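Local coordinates for putative lipoprotein YcdA (Bacillus subtilis subsp. subtilis str. 168, PDB 4R4G) that is of unknown function but is probably a membrane-attached lipoprotein pairing an Ig-like N-terminal domain with a mixed helix-and-strand C-terminal domain, at residues 27-32 against 226-231; 214-219 against 241-246; 235-240 against 294-299. One frame throughout, in Å; residues are numbered along the deposited sequence. Where two conformers were deposited one is given.

How the contacts relate
Contact 3 supplies the regular framework: strands 235-240 and 294-299 pair edge to edge through four backbone hydrogen bonds, with one buried and one more open side-chain face. Contacts 1 and 2 have no hydrogen bond across. Contact 2 follows on the same strand 233-244, where the chain past 240 meets helix 203-219; its packing is buried, one valine methyl against a leucine and backbone carbonyls. Contact 1 lies at the surface, about 31 Å from contact 2 between centres, and joins the two domains, a polar loop resting on strand 221-230. That strand is the sheet neighbour of 233-244, so contact 1 touches contact 3 directly through the backbone of 227-228 and Ile-235.

Contact 1: residues 27-32 against 226-231; sequences PSKYDK and TTSISK
Lys-29 lays its aliphatic stem over the side chain of Ser-228, and this touch carries most of the contact. The lysine CG is the atom that comes in, 3.3 Å from Ser-228 OG and 3.7 Å from Ser-228 CB. Its CG is placed anti to the carbonyl carbon (chi1 -45°), and from there the chain runs fully extended, keeping CD and CE alongside the serine hydroxyl and carrying CE on toward Ser-230, to within 4.4 Å of its OG. The approach is methylene against hydroxyl, and no hydrogen bond links the two segments.

Pro-27 comes in with its backbone: its carbonyl O stands 3.9 Å from Ser-228 CB, while its ring stays farther back and packs on Val-40 and Thr-34 of its own domain. The loop that presents Lys-29 is a type I beta turn from Ser-28 to Asp-31, closed by Asp-31 N to Ser-28 O at 3.0 Å. A weak bond from Tyr-30 N to Ser-28 OG, 3.3 Å, reinforces it. Lys-29 CB sits 3.9 Å above the plane of the Tyr-30 ring, over its centre. Asp-31 is tied back to its own domain by Thr-74 and Ser-33.

On the strand, Thr-227 and Ser-228 both face Ile-235, each with a backbone bond to it, a classic beta bulge; Thr-227 OG1 adds a bond to the isoleucine carbonyl, and Lys-29 also rests against the Ile-235 side chain. The whole is a small, partly solvent-exposed interface between domains, in which a beta turn of the Ig-like N-terminal domain leans on a bulged strand of the C-terminal sheet.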
ATOM      1  N   PRO A  27       2.380  -0.807 -11.154  1.00 64.02           N
ATOM      2  CA  PRO A  27       1.614  -0.177 -12.237  1.00 64.76           C
ATOM      3  C   PRO A  27       0.716   0.993 -11.785  1.00 75.45           C
ATOM      4  O   PRO A  27       0.515   1.243 -10.586  1.00 77.89           O
ATOM      5  CB  PRO A  27       0.779  -1.335 -12.789  1.00 65.76           C
ATOM      6  CG  PRO A  27       0.796  -2.384 -11.749  1.00 69.17           C
ATOM      7  CD  PRO A  27       2.061  -2.244 -11.021  1.00 64.34           C
ATOM      8  N   SER A  28       0.201   1.750 -12.772  1.00 74.37           N
ATOM      9  CA  SER A  28      -0.724   2.858 -12.553  1.00 75.39           C
ATOM     10  C   SER A  28      -2.019   2.283 -11.985  1.00 78.12           C
ATOM     11  O   SER A  28      -2.314   1.123 -12.290  1.00 77.17           O
ATOM     12  CB  SER A  28      -0.981   3.578 -13.878  1.00 79.97           C
ATOM     13  OG  SER A  28      -2.019   4.544 -13.816  1.00 89.34           O
ATOM     14  N   LYS A  29      -2.799   3.068 -11.174  1.00 74.25           N
ATOM     15  CA  LYS A  29      -4.110   2.616 -10.650  1.00 74.17           C
ATOM     16  C   LYS A  29      -5.009   2.201 -11.837  1.00 79.04           C
ATOM     17  O   LYS A  29      -5.831   1.289 -11.722  1.00 79.16           O
ATOM     18  CB  LYS A  29      -4.845   3.718  -9.808  1.00 78.20           C
ATOM     19  CG  LYS A  29      -4.020   4.499  -8.769  1.00 91.17           C
ATOM     20  CD  LYS A  29      -4.804   5.581  -7.975  1.00 98.06           C
ATOM     21  CE  LYS A  29      -3.884   6.311  -6.996  1.00104.10           C
ATOM     22  NZ  LYS A  29      -4.603   7.265  -6.099  1.00102.46           N
ATOM     23  N   TYR A  30      -4.787   2.864 -12.999  1.00 75.32           N
ATOM     24  CA  TYR A  30      -5.562   2.740 -14.219  1.00 75.77           C
ATOM     25  C   TYR A  30      -4.898   1.849 -15.282  1.00 82.89           C
ATOM     26  O   TYR A  30      -5.496   1.661 -16.348  1.00 83.62           O
ATOM     27  CB  TYR A  30      -5.859   4.152 -14.761  1.00 76.90           C
ATOM     28  CG  TYR A  30      -6.337   5.076 -13.663  1.00 76.50           C
ATOM     29  CD1 TYR A  30      -7.585   4.902 -13.075  1.00 79.01           C
ATOM     30  CD2 TYR A  30      -5.491   6.036 -13.116  1.00 76.31           C
ATOM     31  CE1 TYR A  30      -8.001   5.694 -12.010  1.00 79.68           C
ATOM     32  CE2 TYR A  30      -5.898   6.838 -12.051  1.00 77.83           C
ATOM     33  CZ  TYR A  30      -7.156   6.663 -11.500  1.00 86.58           C
ATOM     34  OH  TYR A  30      -7.580   7.451 -10.452  1.00 91.72           O
ATOM     35  N   ASP A  31      -3.721   1.236 -14.976  1.00 80.69           N
ATOM     36  CA  ASP A  31      -3.020   0.306 -15.878  1.00 81.12           C
ATOM     37  C   ASP A  31      -3.853  -0.965 -16.060  1.00 89.64           C
ATOM     38  O   ASP A  31      -4.285  -1.565 -15.073  1.00 90.33           O
ATOM     39  CB  ASP A  31      -1.632  -0.046 -15.309  1.00 81.48           C
ATOM     40  CG  ASP A  31      -0.564  -0.507 -16.297  1.00 86.22           C
ATOM     41  OD1 ASP A  31      -0.881  -1.366 -17.166  1.00 83.66           O
ATOM     42  OD2 ASP A  31       0.611  -0.050 -16.162  1.00 89.73           O
ATOM     43  N   LYS A  32      -4.103  -1.355 -17.312  1.00 89.22           N
ATOM     44  CA  LYS A  32      -4.913  -2.537 -17.596  1.00 90.63           C
ATOM     45  C   LYS A  32      -4.096  -3.628 -18.304  1.00 95.24           C
ATOM     46  O   LYS A  32      -4.608  -4.730 -18.513  1.00 95.97           O
ATOM     47  CB  LYS A  32      -6.167  -2.159 -18.418  1.00 95.56           C
ATOM     48  CG  LYS A  32      -7.217  -1.338 -17.644  1.00113.13           C
ATOM     49  CD  LYS A  32      -7.872  -2.096 -16.467  1.00121.47           C
ATOM     50  CE  LYS A  32      -8.568  -1.167 -15.496  1.00128.90           C
ATOM     51  NZ  LYS A  32      -9.126  -1.900 -14.327  1.00133.73           N
ATOM     52  N   THR A 226       0.445  -2.938  -1.043  1.00 62.03           N
ATOM     53  CA  THR A 226       0.477  -1.674  -1.789  1.00 61.58           C
ATOM     54  C   THR A 226       0.156  -2.021  -3.256  1.00 66.46           C
ATOM     55  O   THR A 226       0.861  -2.846  -3.861  1.00 65.51           O
ATOM     56  CB  THR A 226       1.819  -0.976  -1.648  1.00 59.74           C
ATOM     57  OG1 THR A 226       2.116  -0.843  -0.259  1.00 57.61           O
ATOM     58  CG2 THR A 226       1.819   0.378  -2.302  1.00 57.44           C
ATOM     59  N   THR A 227      -0.926  -1.440  -3.797  1.00 62.63           N
ATOM     60  CA  THR A 227      -1.363  -1.734  -5.152  1.00 62.60           C
ATOM     61  C   THR A 227      -0.902  -0.649  -6.158  1.00 70.10           C
ATOM     62  O   THR A 227      -0.691  -0.966  -7.334  1.00 71.18           O
ATOM     63  CB  THR A 227      -2.866  -1.980  -5.173  1.00 69.61           C
ATOM     64  OG1 THR A 227      -3.569  -0.880  -4.582  1.00 72.07           O
ATOM     65  CG2 THR A 227      -3.237  -3.261  -4.460  1.00 65.12           C
ATOM     66  N   SER A 228      -0.703   0.604  -5.702  1.00 68.02           N
ATOM     67  CA  SER A 228      -0.235   1.706  -6.556  1.00 68.50           C
ATOM     68  C   SER A 228       0.429   2.797  -5.755  1.00 73.73           C
ATOM     69  O   SER A 228       0.019   3.071  -4.636  1.00 74.65           O
ATOM     70  CB  SER A 228      -1.383   2.312  -7.357  1.00 72.20           C
ATOM     71  OG  SER A 228      -2.504   2.618  -6.547  1.00 80.21           O
ATOM     72  N   ILE A 229       1.475   3.390  -6.313  1.00 70.98           N
ATOM     73  CA  ILE A 229       2.202   4.528  -5.751  1.00 73.09           C
ATOM     74  C   ILE A 229       2.176   5.612  -6.801  1.00 83.72           C
ATOM     75  O   ILE A 229       2.392   5.333  -7.992  1.00 83.26           O
ATOM     76  CB  ILE A 229       3.653   4.228  -5.285  1.00 75.42           C
ATOM     77  CG1 ILE A 229       3.707   3.034  -4.324  1.00 74.41           C
ATOM     78  CG2 ILE A 229       4.329   5.496  -4.684  1.00 77.00           C
ATOM     79  CD1 ILE A 229       4.919   2.252  -4.435  1.00 78.68           C
ATOM     80  N   SER A 230       1.885   6.843  -6.361  1.00 85.04           N
ATOM     81  CA  SER A 230       1.798   8.005  -7.219  1.00 87.32           C
ATOM     82  C   SER A 230       2.249   9.224  -6.443  1.00 93.21           C
ATOM     83  O   SER A 230       1.500   9.846  -5.680  1.00 92.43           O
ATOM     84  CB  SER A 230       0.390   8.173  -7.794  1.00 93.55           C
ATOM     85  OG  SER A 230       0.037   7.129  -8.694  1.00102.64           O
ATOM     86  N   LYS A 231       3.531   9.525  -6.647  1.00 92.15           N
ATOM     87  CA  LYS A 231       4.283  10.642  -6.101  1.00 94.34           C
ATOM     88  C   LYS A 231       4.388  10.469  -4.593  1.00 96.69           C
ATOM     89  O   LYS A 231       5.006   9.490  -4.173  1.00 94.63           O
ATOM     90  CB  LYS A 231       3.704  12.008  -6.556  1.00100.07           C
ATOM     91  CG  LYS A 231       3.826  12.229  -8.071  1.00111.89           C
ATOM     92  CD  LYS A 231       3.124  13.493  -8.538  1.00125.93           C
ATOM     93  CE  LYS A 231       3.354  13.773 -10.007  1.00136.07           C
ATOM     94  NZ  LYS A 231       3.031  15.188 -10.344  1.00147.16           N
TER

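Contact 2: residues 214-219 against 241-246; sequences EGLSKN and KPVDAS
Gly-215, Leu-216 and Asn-219 of the helix all close on one side chain, that of Val-243, whose CG2 is the atom that reaches them. Just before them, Glu-214 bonds within the helix, its carboxylate in a salt bridge with Lys-218 and its carbonyl accepting from Ser-217 OG. Gly-215 brings its backbone alone, the carbonyl O lying 4.1 Å from Val-243 CG2. That same oxygen accepts from Asn-219 N and from Lys-218 N, so the valine methyl arrives beside a carbonyl already engaged within the helix.

Leu-216 is the main apolar partner. Its CD2 touches Val-243 CG2 at 3.7 Å, the two side chains crossing at about a right angle. With Asn-219 the helix segment makes its last approach: its carbonyl O is 3.3 Å from Val-243 CG2 and its CB 3.8 Å from the same methyl, while no hydrogen bond crosses from the amide. Val-243 offers this methyl because its CG1 stands anti to the backbone N (chi1 158°), which sets CG2 beside that N. Just beyond, Asp-244 OD1 accepts from Ser-246 N, an Asx turn, and also from Ser-246 OG on the same face of the carboxylate.

Phe-283 of helix 268-283 packs on both Leu-216 and Val-243. Strand 324-325 runs parallel to strand 233-244, with the backbone of Val-243 bonded to Phe-323 and Lys-325, and its Ile-324 lies against Leu-216. Helix 203-219, strand 233-244 and helix 268-283 thus meet at Leu-216, Val-243 and Phe-283, with strand 324-325 alongside.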
ATOM      1  N   GLU A 214      -7.281  -7.303  22.322  1.00 65.46           N
ATOM      2  CA  GLU A 214      -6.650  -8.603  22.533  1.00 67.48           C
ATOM      3  C   GLU A 214      -7.314  -9.640  21.635  1.00 73.57           C
ATOM      4  O   GLU A 214      -6.609 -10.455  21.035  1.00 74.59           O
ATOM      5  CB  GLU A 214      -6.667  -9.029  24.001  1.00 69.77           C
ATOM      6  CG  GLU A 214      -5.497  -9.947  24.331  1.00 85.79           C
ATOM      7  CD  GLU A 214      -5.823 -11.130  25.230  1.00124.23           C
ATOM      8  OE1 GLU A 214      -6.173 -10.914  26.417  1.00112.97           O
ATOM      9  OE2 GLU A 214      -5.691 -12.281  24.749  1.00123.92           O
ATOM     10  N   GLY A 215      -8.640  -9.533  21.490  1.00 69.24           N
ATOM     11  CA  GLY A 215      -9.438 -10.395  20.626  1.00 68.95           C
ATOM     12  C   GLY A 215      -9.042 -10.251  19.170  1.00 71.83           C
ATOM     13  O   GLY A 215      -8.784 -11.251  18.498  1.00 72.97           O
ATOM     14  N   LEU A 216      -8.939  -9.002  18.681  1.00 65.44           N
ATOM     15  CA  LEU A 216      -8.567  -8.735  17.298  1.00 63.45           C
ATOM     16  C   LEU A 216      -7.152  -9.183  17.013  1.00 68.08           C
ATOM     17  O   LEU A 216      -6.921  -9.750  15.954  1.00 69.54           O
ATOM     18  CB  LEU A 216      -8.747  -7.257  16.925  1.00 61.87           C
ATOM     19  CG  LEU A 216     -10.165  -6.661  17.043  1.00 66.55           C
ATOM     20  CD1 LEU A 216     -10.164  -5.198  16.666  1.00 66.36           C
ATOM     21  CD2 LEU A 216     -11.172  -7.381  16.163  1.00 68.92           C
ATOM     22  N   SER A 217      -6.220  -9.002  17.957  1.00 65.39           N
ATOM     23  CA  SER A 217      -4.811  -9.393  17.777  1.00 66.03           C
ATOM     24  C   SER A 217      -4.657 -10.875  17.482  1.00 72.54           C
ATOM     25  O   SER A 217      -3.750 -11.255  16.749  1.00 73.72           O
ATOM     26  CB  SER A 217      -3.972  -9.025  19.002  1.00 69.28           C
ATOM     27  OG  SER A 217      -4.075  -9.989  20.036  1.00 80.86           O
ATOM     28  N   LYS A 218      -5.550 -11.695  18.035  1.00 70.77           N
ATOM     29  CA  LYS A 218      -5.524 -13.154  17.938  1.00 72.55           C
ATOM     30  C   LYS A 218      -6.524 -13.749  16.931  1.00 79.14           C
ATOM     31  O   LYS A 218      -6.180 -14.684  16.221  1.00 79.64           O
ATOM     32  CB  LYS A 218      -5.816 -13.750  19.326  1.00 73.80           C
ATOM     33  CG  LYS A 218      -4.627 -13.673  20.274  1.00 86.96           C
ATOM     34  CD  LYS A 218      -5.018 -13.733  21.752  1.00102.64           C
ATOM     35  CE  LYS A 218      -5.136 -15.130  22.334  1.00118.99           C
ATOM     36  NZ  LYS A 218      -5.633 -15.096  23.742  1.00126.57           N
ATOM     37  N   ASN A 219      -7.766 -13.261  16.922  1.00 77.02           N
ATOM     38  CA  ASN A 219      -8.860 -13.843  16.149  1.00 77.73           C
ATOM     39  C   ASN A 219      -9.242 -13.045  14.895  1.00 80.60           C
ATOM     40  O   ASN A 219     -10.318 -13.258  14.339  1.00 82.15           O
ATOM     41  CB  ASN A 219     -10.081 -14.017  17.063  1.00 78.38           C
ATOM     42  CG  ASN A 219      -9.736 -14.551  18.438  1.00105.38           C
ATOM     43  OD1 ASN A 219      -8.859 -15.422  18.584  1.00 93.61           O
ATOM     44  ND2 ASN A 219     -10.404 -14.012  19.480  1.00 99.37           N
ATOM     45  N   LYS A 241      -9.831 -10.211   7.634  1.00 68.99           N
ATOM     46  CA  LYS A 241     -10.613 -11.326   8.155  0.50 70.26           C
ATOM     47  C   LYS A 241     -11.185 -10.821   9.489  1.00 74.01           C
ATOM     48  O   LYS A 241     -10.397 -10.615  10.421  1.00 72.41           O
ATOM     49  CB  LYS A 241      -9.713 -12.575   8.321  0.50 73.42           C
ATOM     50  CG  LYS A 241     -10.411 -13.823   8.885  0.50 86.15           C
ATOM     51  CD  LYS A 241      -9.465 -15.046   8.973  0.50 96.29           C
ATOM     52  CE  LYS A 241      -8.507 -15.019  10.153  0.50 99.33           C
ATOM     53  NZ  LYS A 241      -7.495 -16.104  10.080  0.50104.23           N
ATOM     54  N   PRO A 242     -12.493 -10.502   9.600  1.00 71.43           N
ATOM     55  CA  PRO A 242     -12.983  -9.948  10.864  1.00 70.87           C
ATOM     56  C   PRO A 242     -13.291 -10.977  11.929  1.00 77.58           C
ATOM     57  O   PRO A 242     -13.413 -12.156  11.619  1.00 80.77           O
ATOM     58  CB  PRO A 242     -14.276  -9.242  10.451  1.00 73.21           C
ATOM     59  CG  PRO A 242     -14.764  -9.997   9.297  1.00 79.74           C
ATOM     60  CD  PRO A 242     -13.582 -10.610   8.603  1.00 74.85           C
ATOM     61  N   VAL A 243     -13.459 -10.513  13.175  1.00 71.33           N
ATOM     62  CA  VAL A 243     -13.926 -11.330  14.268  1.00 72.33           C
ATOM     63  C   VAL A 243     -15.452 -11.417  14.011  1.00 81.78           C
ATOM     64  O   VAL A 243     -16.061 -10.403  13.648  1.00 80.77           O
ATOM     65  CB  VAL A 243     -13.527 -10.708  15.660  1.00 74.07           C
ATOM     66  CG1 VAL A 243     -14.403 -11.196  16.787  1.00 73.66           C
ATOM     67  CG2 VAL A 243     -12.068 -10.967  16.003  1.00 73.61           C
ATOM     68  N   ASP A 244     -16.051 -12.621  14.118  1.00 82.95           N
ATOM     69  CA  ASP A 244     -17.498 -12.773  13.937  1.00 84.88           C
ATOM     70  C   ASP A 244     -18.178 -12.552  15.277  1.00 86.51           C
ATOM     71  O   ASP A 244     -18.233 -13.459  16.102  1.00 87.69           O
ATOM     72  CB  ASP A 244     -17.871 -14.137  13.321  1.00 89.89           C
ATOM     73  CG  ASP A 244     -19.362 -14.347  13.081  1.00104.07           C
ATOM     74  OD1 ASP A 244     -20.122 -13.352  13.124  1.00102.89           O
ATOM     75  OD2 ASP A 244     -19.766 -15.502  12.837  1.00116.99           O
ATOM     76  N   ALA A 245     -18.681 -11.331  15.484  1.00 81.59           N
ATOM     77  CA  ALA A 245     -19.332 -10.887  16.715  1.00 81.67           C
ATOM     78  C   ALA A 245     -20.846 -11.022  16.633  1.00 90.41           C
ATOM     79  O   ALA A 245     -21.568 -10.455  17.471  1.00 90.12           O
ATOM     80  CB  ALA A 245     -18.951  -9.448  17.016  1.00 80.00           C
ATOM     81  N   SER A 246     -21.325 -11.826  15.665  1.00 90.32           N
ATOM     82  CA  SER A 246     -22.750 -12.063  15.454  1.00 93.62           C
ATOM     83  C   SER A 246     -23.413 -12.556  16.717  1.00 98.43           C
ATOM     84  O   SER A 246     -24.505 -12.089  17.041  1.00100.93           O
ATOM     85  CB  SER A 246     -22.985 -13.044  14.307  1.00100.80           C
ATOM     86  OG  SER A 246     -22.257 -14.251  14.469  1.00112.94           O
TER

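Contact 3: residues 235-240 against 294-299; sequences IVEATV and TVEVKM
Val-236 and Val-297, and likewise Ala-238 and Val-295, are antiparallel hydrogen-bonded pairs, and together they give the four bonds that join the strands. The straightest is Val-236 N to Val-297 O, 2.8 Å with an angle of 173° at the hydrogen. Alternating with these are three non-hydrogen-bonded pairs: Glu-237 with Glu-296 in the middle, Ile-235 with Lys-298 and Thr-239 with Thr-294 at the ends.

Those three pairs share one face. There Ile-235 CD1 lies 3.8 Å from Lys-298 CB, while its CG2 packs on the Glu-296 carboxylate. Thr-294 CG2 touches both Glu-237 CG, at 3.3 Å, and Thr-239 OG1. The like-charged carboxylates of Glu-237 and Glu-296 come within 3.6 Å, OE1 to OE2, their planes turned 64° apart.

The other face is apolar. Val-236 CG2 meets CG of selenomethionine Met-299 at 3.6 Å; that CG stands anti to its carbonyl carbon, beside the backbone N (chi1 -59°).

Farther out, Leu-150 of helix 145-157 covers Val-236 and Val-297, and Leu-319 of helix 314-321 covers Ala-238 and Val-297. At the far edge of strand 233-244, Glu-237 and Thr-239 bond through their backbones to strand 221-230, which puts 233-244 between two antiparallel neighbours with both helices packed on the valine-rich side.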
ATOM      1  N   ILE A 235      -1.646   3.608  -2.432  1.00 68.99           N
ATOM      2  CA  ILE A 235      -2.904   2.903  -2.183  1.00 67.81           C
ATOM      3  C   ILE A 235      -2.563   1.510  -1.673  1.00 70.65           C
ATOM      4  O   ILE A 235      -1.937   0.717  -2.384  1.00 70.10           O
ATOM      5  CB  ILE A 235      -3.897   2.861  -3.389  1.00 70.66           C
ATOM      6  CG1 ILE A 235      -4.337   4.278  -3.810  1.00 72.55           C
ATOM      7  CG2 ILE A 235      -5.121   1.946  -3.098  1.00 70.43           C
ATOM      8  CD1 ILE A 235      -5.005   5.159  -2.697  1.00 88.21           C
ATOM      9  N   VAL A 236      -2.964   1.233  -0.424  1.00 66.45           N
ATOM     10  CA  VAL A 236      -2.766  -0.041   0.234  1.00 64.11           C
ATOM     11  C   VAL A 236      -4.109  -0.740   0.275  1.00 69.94           C
ATOM     12  O   VAL A 236      -5.116  -0.165   0.705  1.00 71.79           O
ATOM     13  CB  VAL A 236      -2.125   0.086   1.631  1.00 67.23           C
ATOM     14  CG1 VAL A 236      -1.817  -1.297   2.206  1.00 67.37           C
ATOM     15  CG2 VAL A 236      -0.860   0.932   1.594  1.00 66.81           C
ATOM     16  N   GLU A 237      -4.127  -1.963  -0.222  1.00 66.03           N
ATOM     17  CA  GLU A 237      -5.293  -2.821  -0.272  1.00 67.07           C
ATOM     18  C   GLU A 237      -5.233  -3.727   0.953  1.00 70.99           C
ATOM     19  O   GLU A 237      -4.349  -4.583   1.060  1.00 71.24           O
ATOM     20  CB  GLU A 237      -5.259  -3.601  -1.591  1.00 68.98           C
ATOM     21  CG  GLU A 237      -6.524  -4.339  -1.969  1.00 83.82           C
ATOM     22  CD  GLU A 237      -6.696  -4.544  -3.464  1.00112.00           C
ATOM     23  OE1 GLU A 237      -6.662  -3.541  -4.219  1.00111.18           O
ATOM     24  OE2 GLU A 237      -6.896  -5.710  -3.876  1.00106.13           O
ATOM     25  N   ALA A 238      -6.113  -3.474   1.923  1.00 66.58           N
ATOM     26  CA  ALA A 238      -6.157  -4.248   3.162  1.00 64.47           C
ATOM     27  C   ALA A 238      -7.241  -5.297   3.083  1.00 65.82           C
ATOM     28  O   ALA A 238      -8.409  -4.966   2.881  1.00 65.54           O
ATOM     29  CB  ALA A 238      -6.391  -3.331   4.338  1.00 64.92           C
ATOM     30  N   THR A 239      -6.851  -6.569   3.170  1.00 61.53           N
ATOM     31  CA  THR A 239      -7.820  -7.653   3.119  1.00 62.65           C
ATOM     32  C   THR A 239      -7.930  -8.114   4.546  1.00 68.47           C
ATOM     33  O   THR A 239      -6.963  -8.612   5.137  1.00 69.77           O
ATOM     34  CB  THR A 239      -7.439  -8.717   2.070  1.00 70.38           C
ATOM     35  OG1 THR A 239      -7.262  -8.093   0.772  1.00 68.65           O
ATOM     36  CG2 THR A 239      -8.462  -9.836   1.991  1.00 63.98           C
ATOM     37  N   VAL A 240      -9.098  -7.868   5.127  1.00 64.36           N
ATOM     38  CA  VAL A 240      -9.310  -8.109   6.527  1.00 63.32           C
ATOM     39  C   VAL A 240     -10.278  -9.243   6.786  1.00 71.05           C
ATOM     40  O   VAL A 240     -11.400  -9.228   6.268  1.00 71.89           O
ATOM     41  CB  VAL A 240      -9.820  -6.788   7.195  1.00 65.29           C
ATOM     42  CG1 VAL A 240     -10.235  -7.005   8.660  1.00 65.21           C
ATOM     43  CG2 VAL A 240      -8.787  -5.659   7.081  1.00 63.05           C
ATOM     44  N   THR A 294     -12.180  -6.241   1.657  1.00 78.29           N
ATOM     45  CA  THR A 294     -11.001  -5.567   1.142  1.00 76.05           C
ATOM     46  C   THR A 294     -11.272  -4.068   1.173  1.00 78.94           C
ATOM     47  O   THR A 294     -12.311  -3.618   0.690  1.00 80.87           O
ATOM     48  CB  THR A 294     -10.639  -6.111  -0.226  1.00 82.52           C
ATOM     49  OG1 THR A 294     -10.647  -7.542  -0.161  1.00 86.47           O
ATOM     50  CG2 THR A 294      -9.284  -5.647  -0.674  1.00 75.96           C
ATOM     51  N   VAL A 295     -10.390  -3.308   1.814  1.00 72.25           N
ATOM     52  CA  VAL A 295     -10.565  -1.863   1.954  1.00 71.43           C
ATOM     53  C   VAL A 295      -9.369  -1.197   1.347  1.00 75.43           C
ATOM     54  O   VAL A 295      -8.248  -1.618   1.608  1.00 74.76           O
ATOM     55  CB  VAL A 295     -10.778  -1.426   3.438  1.00 73.75           C
ATOM     56  CG1 VAL A 295     -10.901   0.091   3.566  1.00 74.32           C
ATOM     57  CG2 VAL A 295     -12.001  -2.092   4.037  1.00 74.26           C
ATOM     58  N   GLU A 296      -9.589  -0.167   0.537  1.00 73.98           N
ATOM     59  CA  GLU A 296      -8.478   0.586  -0.031  1.00 74.10           C
ATOM     60  C   GLU A 296      -8.226   1.749   0.886  1.00 78.62           C
ATOM     61  O   GLU A 296      -9.172   2.400   1.336  1.00 80.25           O
ATOM     62  CB  GLU A 296      -8.744   1.028  -1.476  1.00 76.88           C
ATOM     63  CG  GLU A 296      -8.524  -0.082  -2.486  1.00 89.85           C
ATOM     64  CD  GLU A 296      -8.562   0.325  -3.945  1.00116.51           C
ATOM     65  OE1 GLU A 296      -9.500   1.061  -4.337  1.00 99.07           O
ATOM     66  OE2 GLU A 296      -7.685  -0.145  -4.709  1.00119.97           O
ATOM     67  N   VAL A 297      -6.968   1.942   1.247  1.00 74.14           N
ATOM     68  CA  VAL A 297      -6.547   2.959   2.202  1.00 74.58           C
ATOM     69  C   VAL A 297      -5.404   3.746   1.580  1.00 78.58           C
ATOM     70  O   VAL A 297      -4.471   3.153   1.038  1.00 78.41           O
ATOM     71  CB  VAL A 297      -6.152   2.263   3.548  1.00 77.76           C
ATOM     72  CG1 VAL A 297      -5.189   3.099   4.381  1.00 77.93           C
ATOM     73  CG2 VAL A 297      -7.385   1.894   4.360  1.00 77.80           C
ATOM     74  N   LYS A 298      -5.477   5.072   1.659  1.00 74.99           N
ATOM     75  CA  LYS A 298      -4.449   5.951   1.130  1.00 74.44           C
ATOM     76  C   LYS A 298      -3.445   6.316   2.224  1.00 76.94           C
ATOM     77  O   LYS A 298      -3.825   6.764   3.314  1.00 78.04           O
ATOM     78  CB  LYS A 298      -5.090   7.213   0.513  1.00 79.06           C
ATOM     79  CG  LYS A 298      -4.148   8.123  -0.283  1.00 93.70           C
ATOM     80  CD  LYS A 298      -4.869   9.346  -0.889  1.00105.35           C
ATOM     81  CE  LYS A 298      -5.200  10.435   0.116  1.00110.56           C
ATOM     82  NZ  LYS A 298      -5.649  11.686  -0.544  1.00113.30           N
HETATM   83  N   MSE A 299      -2.164   6.092   1.922  1.00 71.43           N
HETATM   84  CA  MSE A 299      -1.015   6.440   2.762  1.00 70.45           C
HETATM   85  C   MSE A 299      -0.335   7.650   2.160  1.00 79.10           C
HETATM   86  O   MSE A 299      -0.403   7.838   0.943  1.00 78.43           O
HETATM   87  CB  MSE A 299      -0.002   5.279   2.848  1.00 70.02           C
HETATM   88  CG  MSE A 299      -0.550   3.975   3.407  1.00 73.38           C
HETATM   89 SE   MSE A 299      -1.161   4.104   5.219  0.75 79.51          SE
HETATM   90  CE  MSE A 299       0.540   4.242   6.193  1.00 77.54           C
TER